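Local coordinates for protein D-ribose pyranase (Bacillus subtilis, PDB 1OGD) that probably catalyses the interconversion of the beta-pyranose and beta-furanose forms of D-ribose, working as a homodecamer built from two pentamers, at residues K23-D28 / N122-A127. Residues are numbered along the deposited sequence; the frame is centred on the assembly and turned at random.
Sequences KIVIAD and NCILQA. With RIP (beta-D-ribopyranose), chain G.
Two central antiparallel strands of the mixed sheet, 23-27 and 123-127, pair through Ile24 with Leu125 and Ile26 with Cys123, and at one end of the pairing Asp28 and Asn122 help line the ribose pocket. Both pairs are of the hydrogen-bonded kind, each closed by two backbone bonds. The straightest runs from Ile26 N to Cys123 O (2.9 Å, 174° at the hydrogen), and Ile24 N reaches Leu125 O at 3.2 Å.

On the sheet face of Ile24, Ile26, Cys123 and Leu125, CD1 of Ile26 meets Leu125 CD1 at 3.9 Å; helix 51-61 covers this face through Phe51 and Leu58. On the other, Val25 CG2 packs against Ile124 CG1 (3.7 Å). Val25 CG2 is anti to its carbonyl carbon because CG1 takes the place opposite the backbone N (chi1 -178°). Phe101 and Leu104 of helix 98-104 pack on Ile124 there.

Lys23 passes CB, CG and CD across the CG2 methyl of Ile124, closest at CB (3.7 Å), and its chain runs alongside that of Gln126 in the same direction. A bend at the last torsion (chi4 56°) accompanies the hydrogen bond from NZ to Thr21 O. An alanine here would keep CB but is likely to uncover part of Ile124 and leave Thr21 O without its ammonium partner.

The Asp28 carboxylate takes ribose O3 on OD1 (2.5 Å, shorter than usual, so its exact length is doubtful) and ribose O2 on OD2 (2.7 Å). The sugar is further held by His98 and by His20 of a neighbouring subunit. The two hydroxyl bonds, with Gly30 N on OD2, probably restrict the carboxylate's rotation, consistent with recognition of the adjacent O2 and O3 hydroxyls next to the paired strands.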
loop_
_atom_site.group_PDB
_atom_site.type_symbol
_atom_site.label_atom_id
_atom_site.label_comp_id
_atom_site.label_asym_id
_atom_site.label_seq_id
_atom_site.Cartn_x
_atom_site.Cartn_y
_atom_site.Cartn_z
ATOM N N LYS A 23 -11.154 -21.758 -10.292
ATOM C CA LYS A 23 -12.593 -21.543 -10.366
ATOM C C LYS A 23 -13.023 -20.085 -10.349
ATOM O O LYS A 23 -12.391 -19.241 -9.707
ATOM C CB LYS A 23 -13.271 -22.255 -9.193
ATOM C CG LYS A 23 -12.910 -23.726 -9.057
ATOM C CD LYS A 23 -13.378 -24.278 -7.724
ATOM C CE LYS A 23 -13.003 -25.746 -7.555
ATOM N NZ LYS A 23 -11.534 -25.995 -7.698
ATOM N N ILE A 24 -14.094 -19.793 -11.080
ATOM C CA ILE A 24 -14.668 -18.458 -11.087
ATOM C C ILE A 24 -16.150 -18.691 -10.831
ATOM O O ILE A 24 -16.666 -19.778 -11.099
ATOM C CB ILE A 24 -14.480 -17.701 -12.428
ATOM C CG1 ILE A 24 -15.212 -18.413 -13.559
ATOM C CG2 ILE A 24 -12.997 -17.550 -12.743
ATOM C CD1 ILE A 24 -15.205 -17.614 -14.846
ATOM N N VAL A 25 -16.832 -17.683 -10.307
ATOM C CA VAL A 25 -18.245 -17.816 -9.998
ATOM C C VAL A 25 -19.084 -16.805 -10.765
ATOM O O VAL A 25 -18.685 -15.652 -10.918
ATOM C CB VAL A 25 -18.490 -17.604 -8.474
ATOM C CG1 VAL A 25 -19.972 -17.790 -8.140
ATOM C CG2 VAL A 25 -17.636 -18.574 -7.669
ATOM N N ILE A 26 -20.229 -17.250 -11.275
ATOM C CA ILE A 26 -21.157 -16.361 -11.963
ATOM C C ILE A 26 -22.301 -16.335 -10.968
ATOM O O ILE A 26 -22.824 -17.383 -10.595
ATOM C CB ILE A 26 -21.646 -16.935 -13.303
ATOM C CG1 ILE A 26 -20.464 -17.090 -14.263
ATOM C CG2 ILE A 26 -22.668 -15.987 -13.919
ATOM C CD1 ILE A 26 -20.801 -17.841 -15.541
ATOM N N ALA A 27 -22.691 -15.148 -10.527
ATOM C CA ALA A 27 -23.727 -15.063 -9.509
ATOM C C ALA A 27 -24.906 -14.179 -9.834
ATOM O O ALA A 27 -24.821 -13.302 -10.692
ATOM C CB ALA A 27 -23.095 -14.587 -8.199
ATOM N N ASP A 28 -26.016 -14.424 -9.140
ATOM C CA ASP A 28 -27.191 -13.586 -9.304
ATOM C C ASP A 28 -26.936 -12.380 -8.400
ATOM O O ASP A 28 -25.910 -12.329 -7.713
ATOM C CB ASP A 28 -28.482 -14.337 -8.921
ATOM C CG ASP A 28 -28.474 -14.879 -7.492
ATOM O OD1 ASP A 28 -28.917 -16.037 -7.320
ATOM O OD2 ASP A 28 -28.060 -14.166 -6.550
ATOM N N ASN A 122 -26.766 -19.258 -9.797
ATOM C CA ASN A 122 -25.326 -19.146 -9.569
ATOM C C ASN A 122 -24.632 -20.433 -9.992
ATOM O O ASN A 122 -25.200 -21.517 -9.890
ATOM C CB ASN A 122 -24.988 -18.937 -8.082
ATOM C CG ASN A 122 -25.846 -17.884 -7.412
ATOM O OD1 ASN A 122 -26.785 -18.212 -6.685
ATOM N ND2 ASN A 122 -25.529 -16.616 -7.646
ATOM N N CYS A 123 -23.396 -20.322 -10.457
ATOM C CA CYS A 123 -22.642 -21.513 -10.816
ATOM C C CYS A 123 -21.149 -21.242 -10.785
ATOM O O CYS A 123 -20.703 -20.110 -10.967
ATOM C CB CYS A 123 -23.045 -22.035 -12.199
ATOM S SG CYS A 123 -22.451 -21.058 -13.575
ATOM N N ILE A 124 -20.389 -22.298 -10.536
ATOM C CA ILE A 124 -18.941 -22.223 -10.498
ATOM C C ILE A 124 -18.409 -22.940 -11.732
ATOM O O ILE A 124 -18.800 -24.079 -12.014
ATOM C CB ILE A 124 -18.375 -22.926 -9.244
ATOM C CG1 ILE A 124 -18.683 -22.091 -7.999
ATOM C CG2 ILE A 124 -16.875 -23.151 -9.398
ATOM C CD1 ILE A 124 -18.301 -22.779 -6.695
ATOM N N LEU A 125 -17.541 -22.267 -12.480
ATOM C CA LEU A 125 -16.943 -22.878 -13.661
ATOM C C LEU A 125 -15.519 -23.264 -13.289
ATOM O O LEU A 125 -14.737 -22.420 -12.846
ATOM C CB LEU A 125 -16.918 -21.897 -14.835
ATOM C CG LEU A 125 -18.251 -21.304 -15.289
ATOM C CD1 LEU A 125 -18.017 -20.391 -16.483
ATOM C CD2 LEU A 125 -19.221 -22.420 -15.645
ATOM N N GLN A 126 -15.193 -24.541 -13.443
ATOM C CA GLN A 126 -13.856 -25.020 -13.130
ATOM C C GLN A 126 -13.052 -25.115 -14.420
ATOM O O GLN A 126 -13.430 -25.830 -15.353
ATOM C CB GLN A 126 -13.920 -26.385 -12.449
ATOM C CG GLN A 126 -12.612 -26.788 -11.792
ATOM C CD GLN A 126 -12.718 -28.093 -11.037
ATOM O OE1 GLN A 126 -12.429 -29.162 -11.577
ATOM N NE2 GLN A 126 -13.147 -28.018 -9.780
ATOM N N ALA A 127 -11.941 -24.386 -14.461
ATOM C CA ALA A 127 -11.075 -24.333 -15.632
ATOM C C ALA A 127 -10.471 -25.663 -16.060
ATOM O O ALA A 127 -9.973 -26.433 -15.240
ATOM C CB ALA A 127 -9.958 -23.320 -15.398
HETATM C C1 RIP G . -28.440 -15.820 -2.171
HETATM C C2 RIP G . -28.568 -15.995 -3.663
HETATM C C3 RIP G . -29.414 -17.224 -3.959
HETATM C C4 RIP G . -30.774 -17.220 -3.271
HETATM C C5 RIP G . -30.534 -17.036 -1.777
HETATM O O1 RIP G . -27.629 -16.828 -1.601
HETATM O O2 RIP G . -29.165 -14.825 -4.182
HETATM O O3 RIP G . -29.566 -17.389 -5.345
HETATM O O4 RIP G . -31.577 -16.150 -3.729
HETATM O O5 RIP G . -29.718 -15.880 -1.485
#